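PDB 2B9U: dTDP-4-dehydrorhamnose 3,5-epimerase from Sulfolobus tokodaii, which probably catalyses the epimerisation of dTDP-4-dehydro-6-deoxy-glucose at the 3 and 5 positions of its sugar, a step of dTDP-L-rhamnose biosynthesis. Local coordinates for residues A[29-34]-A[70-75]; A[109-114]-A[132-137]. All coordinates share one frame; numbering follows the deposited sequence.

Contact 1. Residues A[29-34]-A[70-75]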
ATOM      1  N   GLU A  29      -6.908  -7.028   5.484  1.00 20.27           N
ATOM      2  CA  GLU A  29      -5.917  -6.203   6.153  1.00 21.39           C
ATOM      3  C   GLU A  29      -4.544  -6.665   5.690  1.00 21.40           C
ATOM      4  O   GLU A  29      -4.170  -7.833   5.865  1.00 21.18           O
ATOM      5  CB  GLU A  29      -6.071  -6.282   7.685  1.00 21.73           C
ATOM      6  CG  GLU A  29      -7.463  -5.882   8.139  1.00 23.11           C
ATOM      7  CD  GLU A  29      -7.708  -6.008   9.646  1.00 26.30           C
ATOM      8  OE1 GLU A  29      -7.295  -7.014  10.260  1.00 29.23           O
ATOM      9  OE2 GLU A  29      -8.334  -5.089  10.213  1.00 28.35           O
ATOM     10  N   VAL A  30      -3.795  -5.738   5.100  1.00 21.24           N
ATOM     11  CA  VAL A  30      -2.487  -6.031   4.572  1.00 21.61           C
ATOM     12  C   VAL A  30      -1.412  -5.915   5.679  1.00 22.94           C
ATOM     13  O   VAL A  30      -0.582  -6.795   5.822  1.00 22.52           O
ATOM     14  CB  VAL A  30      -2.164  -5.135   3.346  1.00 21.22           C
ATOM     15  CG1 VAL A  30      -0.776  -5.433   2.782  1.00 20.79           C
ATOM     16  CG2 VAL A  30      -3.258  -5.286   2.269  1.00 19.22           C
ATOM     17  N   PHE A  31      -1.459  -4.834   6.453  1.00 23.82           N
ATOM     18  CA  PHE A  31      -0.484  -4.560   7.484  1.00 25.65           C
ATOM     19  C   PHE A  31      -1.199  -3.898   8.655  1.00 25.47           C
ATOM     20  O   PHE A  31      -2.108  -3.093   8.442  1.00 24.83           O
ATOM     21  CB  PHE A  31       0.620  -3.652   6.910  1.00 27.23           C
ATOM     22  CG  PHE A  31       1.292  -2.790   7.928  1.00 30.80           C
ATOM     23  CD1 PHE A  31       2.328  -3.288   8.697  1.00 35.01           C
ATOM     24  CD2 PHE A  31       0.887  -1.478   8.124  1.00 34.06           C
ATOM     25  CE1 PHE A  31       2.954  -2.502   9.639  1.00 35.46           C
ATOM     26  CE2 PHE A  31       1.514  -0.679   9.055  1.00 36.70           C
ATOM     27  CZ  PHE A  31       2.544  -1.195   9.826  1.00 36.85           C
ATOM     28  N   LYS A  32      -0.808  -4.262   9.883  1.00 25.78           N
ATOM     29  CA  LYS A  32      -1.311  -3.618  11.115  1.00 26.35           C
ATOM     30  C   LYS A  32      -0.178  -3.430  12.106  1.00 26.70           C
ATOM     31  O   LYS A  32       0.498  -4.394  12.484  1.00 25.42           O
ATOM     32  CB  LYS A  32      -2.413  -4.433  11.802  1.00 26.44           C
ATOM     33  CG  LYS A  32      -3.679  -4.644  10.998  1.00 27.69           C
ATOM     34  CD  LYS A  32      -4.653  -5.549  11.729  1.00 29.51           C
ATOM     35  CE  LYS A  32      -5.442  -4.817  12.789  1.00 30.57           C
ATOM     36  NZ  LYS A  32      -6.631  -5.642  13.181  1.00 34.04           N
ATOM     37  N   SER A  33       0.012  -2.184  12.526  1.00 27.90           N
ATOM     38  CA  SER A  33       1.156  -1.787  13.348  1.00 30.03           C
ATOM     39  C   SER A  33       1.387  -2.721  14.549  1.00 30.99           C
ATOM     40  O   SER A  33       2.497  -3.202  14.756  1.00 31.49           O
ATOM     41  CB  SER A  33       0.981  -0.342  13.826  1.00 30.19           C
ATOM     42  OG  SER A  33       2.005   0.013  14.737  1.00 32.22           O
ATOM     43  N   GLU A  34       0.327  -2.984  15.308  1.00 31.83           N
ATOM     44  CA  GLU A  34       0.401  -3.787  16.521  1.00 33.41           C
ATOM     45  C   GLU A  34       0.877  -5.211  16.262  1.00 33.22           C
ATOM     46  O   GLU A  34       1.766  -5.696  16.951  1.00 33.53           O
ATOM     47  CB  GLU A  34      -0.967  -3.798  17.209  1.00 34.02           C
ATOM     48  CG  GLU A  34      -1.037  -4.637  18.478  1.00 37.78           C
ATOM     49  CD  GLU A  34      -2.125  -4.154  19.416  1.00 42.57           C
ATOM     50  OE1 GLU A  34      -2.874  -5.005  19.956  1.00 44.82           O
ATOM     51  OE2 GLU A  34      -2.236  -2.917  19.597  1.00 44.61           O
ATOM     52  N   GLY A  70      14.417  -1.552   5.896  1.00 25.04           N
ATOM     53  CA  GLY A  70      13.643  -2.773   5.835  1.00 23.58           C
ATOM     54  C   GLY A  70      12.550  -2.608   4.801  1.00 22.33           C
ATOM     55  O   GLY A  70      12.198  -1.481   4.449  1.00 22.42           O
ATOM     56  N   LYS A  71      12.035  -3.725   4.297  1.00 21.33           N
ATOM     57  CA  LYS A  71      11.054  -3.733   3.192  1.00 20.74           C
ATOM     58  C   LYS A  71      10.012  -4.839   3.381  1.00 20.34           C
ATOM     59  O   LYS A  71      10.361  -5.999   3.670  1.00 20.20           O
ATOM     60  CB  LYS A  71      11.766  -3.928   1.842  1.00 20.58           C
ATOM     61  CG  LYS A  71      12.732  -2.778   1.468  1.00 21.58           C
ATOM     62  CD  LYS A  71      13.462  -3.058   0.185  1.00 21.68           C
ATOM     63  CE  LYS A  71      14.700  -2.163   0.055  1.00 23.47           C
ATOM     64  NZ  LYS A  71      15.624  -2.639  -1.039  1.00 24.92           N
ATOM     65  N   ILE A  72       8.741  -4.468   3.239  1.00 19.79           N
ATOM     66  CA  ILE A  72       7.643  -5.421   3.161  1.00 19.62           C
ATOM     67  C   ILE A  72       7.123  -5.355   1.737  1.00 19.66           C
ATOM     68  O   ILE A  72       6.654  -4.306   1.284  1.00 18.53           O
ATOM     69  CB  ILE A  72       6.485  -5.091   4.145  1.00 20.66           C
ATOM     70  CG1 ILE A  72       7.020  -4.786   5.547  1.00 21.32           C
ATOM     71  CG2 ILE A  72       5.479  -6.234   4.173  1.00 19.72           C
ATOM     72  CD1 ILE A  72       5.967  -4.172   6.476  1.00 24.10           C
ATOM     73  N   ILE A  73       7.241  -6.477   1.028  1.00 19.37           N
ATOM     74  CA  ILE A  73       6.904  -6.555  -0.377  1.00 19.29           C
ATOM     75  C   ILE A  73       5.549  -7.240  -0.535  1.00 19.78           C
ATOM     76  O   ILE A  73       5.318  -8.316   0.023  1.00 19.48           O
ATOM     77  CB  ILE A  73       7.984  -7.364  -1.167  1.00 18.80           C
ATOM     78  CG1 ILE A  73       9.402  -6.813  -0.896  1.00 17.90           C
ATOM     79  CG2 ILE A  73       7.633  -7.451  -2.656  1.00 17.87           C
ATOM     80  CD1 ILE A  73       9.641  -5.280  -1.226  1.00 12.49           C
ATOM     81  N   PHE A  74       4.678  -6.621  -1.324  1.00 19.13           N
ATOM     82  CA  PHE A  74       3.295  -7.063  -1.470  1.00 19.27           C
ATOM     83  C   PHE A  74       2.914  -6.930  -2.952  1.00 19.08           C
ATOM     84  O   PHE A  74       3.308  -5.961  -3.621  1.00 19.10           O
ATOM     85  CB  PHE A  74       2.397  -6.245  -0.510  1.00 19.14           C
ATOM     86  CG  PHE A  74       0.911  -6.487  -0.669  1.00 20.25           C
ATOM     87  CD1 PHE A  74       0.363  -7.757  -0.486  1.00 20.07           C
ATOM     88  CD2 PHE A  74       0.057  -5.429  -0.982  1.00 19.43           C
ATOM     89  CE1 PHE A  74      -1.015  -7.973  -0.622  1.00 19.47           C
ATOM     90  CE2 PHE A  74      -1.319  -5.640  -1.120  1.00 19.51           C
ATOM     91  CZ  PHE A  74      -1.855  -6.914  -0.950  1.00 18.36           C
ATOM     92  N   VAL A  75       2.205  -7.932  -3.465  1.00 18.80           N
ATOM     93  CA  VAL A  75       1.827  -8.033  -4.881  1.00 18.51           C
ATOM     94  C   VAL A  75       0.306  -8.127  -5.069  1.00 18.68           C
ATOM     95  O   VAL A  75      -0.250  -9.234  -5.160  1.00 19.41           O
ATOM     96  CB  VAL A  75       2.551  -9.230  -5.583  1.00 18.97           C
ATOM     97  CG1 VAL A  75       2.261  -9.241  -7.095  1.00 18.00           C
ATOM     98  CG2 VAL A  75       4.069  -9.155  -5.313  1.00 18.23           C
TER

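Contact 2. Residues A[109-114]-A[132-137]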
ATOM      1  N   MET A 109       3.245 -11.734   1.701  1.00 23.58           N
ATOM      2  CA  MET A 109       4.192 -10.637   1.828  1.00 24.15           C
ATOM      3  C   MET A 109       5.500 -11.198   2.352  1.00 23.98           C
ATOM      4  O   MET A 109       5.500 -12.188   3.065  1.00 23.29           O
ATOM      5  CB  MET A 109       3.673  -9.602   2.834  1.00 24.25           C
ATOM      6  CG  MET A 109       2.551  -8.700   2.319  1.00 25.71           C
ATOM      7  SD  MET A 109       1.713  -7.878   3.685  1.00 30.68           S
ATOM      8  CE  MET A 109       0.577  -9.179   4.192  1.00 25.19           C
ATOM      9  N   LEU A 110       6.598 -10.546   2.001  1.00 24.46           N
ATOM     10  CA  LEU A 110       7.921 -10.862   2.529  1.00 24.85           C
ATOM     11  C   LEU A 110       8.413  -9.636   3.259  1.00 24.64           C
ATOM     12  O   LEU A 110       8.485  -8.532   2.664  1.00 24.11           O
ATOM     13  CB  LEU A 110       8.904 -11.101   1.390  1.00 25.22           C
ATOM     14  CG  LEU A 110       9.654 -12.390   1.098  1.00 27.58           C
ATOM     15  CD1 LEU A 110      11.050 -11.994   0.650  1.00 26.71           C
ATOM     16  CD2 LEU A 110       9.706 -13.349   2.282  1.00 25.47           C
ATOM     17  N   TRP A 111       8.771  -9.826   4.529  1.00 24.48           N
ATOM     18  CA  TRP A 111       9.513  -8.818   5.283  1.00 24.03           C
ATOM     19  C   TRP A 111      11.000  -9.093   5.143  1.00 24.25           C
ATOM     20  O   TRP A 111      11.484 -10.214   5.419  1.00 23.62           O
ATOM     21  CB  TRP A 111       9.094  -8.787   6.745  1.00 24.04           C
ATOM     22  CG  TRP A 111      10.160  -8.237   7.703  1.00 23.57           C
ATOM     23  CD1 TRP A 111      10.901  -8.957   8.602  1.00 24.02           C
ATOM     24  CD2 TRP A 111      10.580  -6.865   7.847  1.00 23.64           C
ATOM     25  NE1 TRP A 111      11.755  -8.126   9.292  1.00 24.34           N
ATOM     26  CE2 TRP A 111      11.587  -6.840   8.840  1.00 24.52           C
ATOM     27  CE3 TRP A 111      10.215  -5.660   7.220  1.00 23.39           C
ATOM     28  CZ2 TRP A 111      12.208  -5.653   9.250  1.00 25.26           C
ATOM     29  CZ3 TRP A 111      10.855  -4.473   7.622  1.00 23.12           C
ATOM     30  CH2 TRP A 111      11.835  -4.485   8.626  1.00 23.34           C
ATOM     31  N   ILE A 112      11.707  -8.062   4.686  1.00 24.03           N
ATOM     32  CA  ILE A 112      13.136  -8.103   4.417  1.00 24.10           C
ATOM     33  C   ILE A 112      13.834  -7.013   5.265  1.00 24.83           C
ATOM     34  O   ILE A 112      13.795  -5.822   4.921  1.00 24.72           O
ATOM     35  CB  ILE A 112      13.460  -7.858   2.922  1.00 23.90           C
ATOM     36  CG1 ILE A 112      12.624  -8.764   2.000  1.00 22.55           C
ATOM     37  CG2 ILE A 112      14.985  -8.007   2.670  1.00 23.90           C
ATOM     38  CD1 ILE A 112      12.797  -8.456   0.535  1.00 22.05           C
ATOM     39  N   PRO A 113      14.494  -7.426   6.358  1.00 25.20           N
ATOM     40  CA  PRO A 113      15.185  -6.509   7.282  1.00 25.52           C
ATOM     41  C   PRO A 113      16.399  -5.855   6.624  1.00 25.95           C
ATOM     42  O   PRO A 113      16.819  -6.305   5.566  1.00 25.62           O
ATOM     43  CB  PRO A 113      15.615  -7.430   8.440  1.00 25.46           C
ATOM     44  CG  PRO A 113      15.668  -8.784   7.865  1.00 25.59           C
ATOM     45  CD  PRO A 113      14.640  -8.840   6.758  1.00 25.00           C
ATOM     46  N   PRO A 114      16.946  -4.768   7.220  1.00 26.99           N
ATOM     47  CA  PRO A 114      18.192  -4.192   6.682  1.00 27.24           C
ATOM     48  C   PRO A 114      19.353  -5.189   6.603  1.00 27.67           C
ATOM     49  O   PRO A 114      19.417  -6.130   7.385  1.00 28.32           O
ATOM     50  CB  PRO A 114      18.535  -3.084   7.684  1.00 27.42           C
ATOM     51  CG  PRO A 114      17.260  -2.721   8.327  1.00 26.72           C
ATOM     52  CD  PRO A 114      16.437  -3.994   8.373  1.00 27.05           C
ATOM     53  N   ILE A 132       8.190   0.573   3.202  1.00 22.20           N
ATOM     54  CA  ILE A 132       9.608   0.818   3.539  1.00 23.03           C
ATOM     55  C   ILE A 132       9.737   1.306   4.976  1.00 23.76           C
ATOM     56  O   ILE A 132       9.015   2.224   5.410  1.00 24.64           O
ATOM     57  CB  ILE A 132      10.294   1.777   2.498  1.00 23.06           C
ATOM     58  CG1 ILE A 132      10.392   1.084   1.145  1.00 23.76           C
ATOM     59  CG2 ILE A 132      11.726   2.220   2.924  1.00 22.55           C
ATOM     60  CD1 ILE A 132      10.439   2.042  -0.018  1.00 28.18           C
ATOM     61  N   THR A 133      10.621   0.650   5.727  1.00 24.49           N
ATOM     62  CA  THR A 133      10.852   0.983   7.132  1.00 24.69           C
ATOM     63  C   THR A 133      12.267   1.524   7.289  1.00 25.30           C
ATOM     64  O   THR A 133      13.074   1.455   6.351  1.00 25.68           O
ATOM     65  CB  THR A 133      10.644  -0.241   8.069  1.00 24.77           C
ATOM     66  OG1 THR A 133      11.736  -1.155   7.916  1.00 23.66           O
ATOM     67  CG2 THR A 133       9.305  -0.974   7.773  1.00 23.81           C
ATOM     68  N   HIS A 134      12.541   2.095   8.461  1.00 26.83           N
ATOM     69  CA  HIS A 134      13.878   2.571   8.887  1.00 27.99           C
ATOM     70  C   HIS A 134      14.278   3.939   8.349  1.00 28.81           C
ATOM     71  O   HIS A 134      14.451   4.887   9.122  1.00 29.52           O
ATOM     72  CB  HIS A 134      14.987   1.537   8.599  1.00 27.90           C
ATOM     73  CG  HIS A 134      14.941   0.337   9.486  1.00 27.98           C
ATOM     74  ND1 HIS A 134      13.959  -0.624   9.381  1.00 27.02           N
ATOM     75  CD2 HIS A 134      15.763  -0.069  10.486  1.00 29.60           C
ATOM     76  CE1 HIS A 134      14.178  -1.575  10.274  1.00 29.28           C
ATOM     77  NE2 HIS A 134      15.263  -1.259  10.962  1.00 30.22           N
ATOM     78  N   ASN A 135      14.423   4.041   7.036  1.00 29.89           N
ATOM     79  CA  ASN A 135      14.904   5.256   6.390  1.00 30.99           C
ATOM     80  C   ASN A 135      14.325   5.450   5.015  1.00 32.09           C
ATOM     81  O   ASN A 135      14.129   4.488   4.277  1.00 32.19           O
ATOM     82  CB  ASN A 135      16.421   5.230   6.277  1.00 30.86           C
ATOM     83  CG  ASN A 135      17.087   5.454   7.603  1.00 31.62           C
ATOM     84  OD1 ASN A 135      16.915   6.507   8.226  1.00 31.32           O
ATOM     85  ND2 ASN A 135      17.815   4.452   8.069  1.00 32.03           N
ATOM     86  N   GLU A 136      14.072   6.705   4.665  1.00 32.89           N
ATOM     87  CA  GLU A 136      13.542   7.043   3.360  1.00 34.27           C
ATOM     88  C   GLU A 136      14.561   6.825   2.241  1.00 34.98           C
ATOM     89  O   GLU A 136      15.727   6.503   2.488  1.00 35.23           O
ATOM     90  CB  GLU A 136      13.048   8.489   3.358  1.00 34.54           C
ATOM     91  CG  GLU A 136      11.873   8.720   4.280  1.00 36.82           C
ATOM     92  CD  GLU A 136      11.348  10.146   4.231  1.00 39.73           C
ATOM     93  OE1 GLU A 136      11.712  10.912   3.295  1.00 40.97           O
ATOM     94  OE2 GLU A 136      10.571  10.496   5.147  1.00 41.02           O
ATOM     95  N   TYR A 137      14.075   6.964   1.012  1.00 35.73           N
ATOM     96  CA  TYR A 137      14.878   7.133  -0.183  1.00 36.68           C
ATOM     97  C   TYR A 137      16.039   8.077   0.086  1.00 37.59           C
ATOM     98  O   TYR A 137      15.841   9.206   0.564  1.00 37.80           O
ATOM     99  CB  TYR A 137      13.982   7.724  -1.255  1.00 36.67           C
ATOM    100  CG  TYR A 137      14.627   8.067  -2.582  1.00 37.27           C
ATOM    101  CD1 TYR A 137      15.415   7.146  -3.270  1.00 38.02           C
ATOM    102  CD2 TYR A 137      14.391   9.304  -3.177  1.00 37.79           C
ATOM    103  CE1 TYR A 137      15.978   7.468  -4.510  1.00 38.96           C
ATOM    104  CE2 TYR A 137      14.940   9.628  -4.415  1.00 38.61           C
ATOM    105  CZ  TYR A 137      15.725   8.709  -5.073  1.00 37.86           C
ATOM    106  OH  TYR A 137      16.280   9.046  -6.279  1.00 38.75           O
TER

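Contact 1. Residues A[29-34]-A[70-75]
V30 and F74 mark the closest approach of two backbones that share no hydrogen bond, their CA atoms 8.4 Å apart. Residues 29-32 end the strand 25-32, and a short helix follows. Residues 70-75 form a strand whose backbone bonds go to strands 109-112 and 126-133. Only side chains bridge the gap to 29-34. V30 reaches F74 from the opposite direction and sets CG1 over the centre of its ring, a CH-pi contact of 3.8 Å from CG1 to the ring centroid, 9° off the normal. The second methyl, CG2, sits 3.9 Å from F74 CZ, at the far end of the same ring. Both branches can touch it because CG1 lies anti to the backbone N (chi1 180°). F31 meets I72 more loosely, with F31 CD1 4.4 Å from I72 CD1. M109 touches both V30 and F74, and F131 touches V30 and I72. Through their backbones E29, F31 and K32 also pair with an antiparallel strand of the second subunit, so the sheet runs on across the interface. Apolar side chains from two unpaired strands of one curled antiparallel sheet meet here, within the flattened, jelly-roll-like barrel of the cupin fold.

Contact 2. Residues A[109-114]-A[132-137]
P114 lays its CG over one face of the H134 imidazole, 3.7 Å from the ring centroid and 12° off the normal. This is a CH-pi contact. P114 CD backs it up, 3.8 Å from H134 CE1. The six-membered end of W111 comes to the same place from another side. T133 OG1 lies in the indole plane off the CZ3-CH2 edge, 3.4 Å from W111 CH2. W111 CH2 also approaches the edge of the H134 ring, 4.1 Å from CE1. No hydrogen bond crosses between the two segments.

One step out, T133 OG1 and H134 ND1 share a 2.7 Å hydrogen bond in which either could be the donor. The hydroxyl lies in the imidazole plane, so the bond helps fix the rotation of the ring and presents its face to P114. T133 can do this because OG1 stands between its own backbone N and carbonyl carbon (chi1 73°). W111 CG is anti to the backbone N (chi1 155°), which carries the indole out toward T133. I15, I41 and I72 also pack on W111, and P42 touches H134. A leucine in place of W111 would probably open a gap beside the T133 hydroxyl and let the T133-H134 pair shift.

Beyond H134 the chain runs on to Y137, predicted to stack on the thymine ring of the substrate. E136 O accepts a bond from Q63, and Y137 N is held by Q46. The arrangement joins a strand end and the P113-P114 loop that follows strand 109-112 of the cupin barrel to the loop that probably forms part of the nucleotide site.

Contacts 1 and 2 have centres 10 Å apart and meet in one antiparallel sheet. Strand 70-75 of contact 1 lies between the strands that carry the two halves of contact 2. On one side K71 O is 2.7 Å from I112 N, and I73 N is 2.9 Å from L110 O; both are probable backbone hydrogen bonds. On the other side, G70 is bonded through the backbone to T133. I72 is common to both, touching F31 in contact 1 and W111 in contact 2. The subunit interface joins them again: E34 N bonds to E136 OE2 of the second subunit. K32 of one chain packs against Y137 of the other, so contact 1 of each subunit borders the predicted thymine-stacking residue of its neighbour.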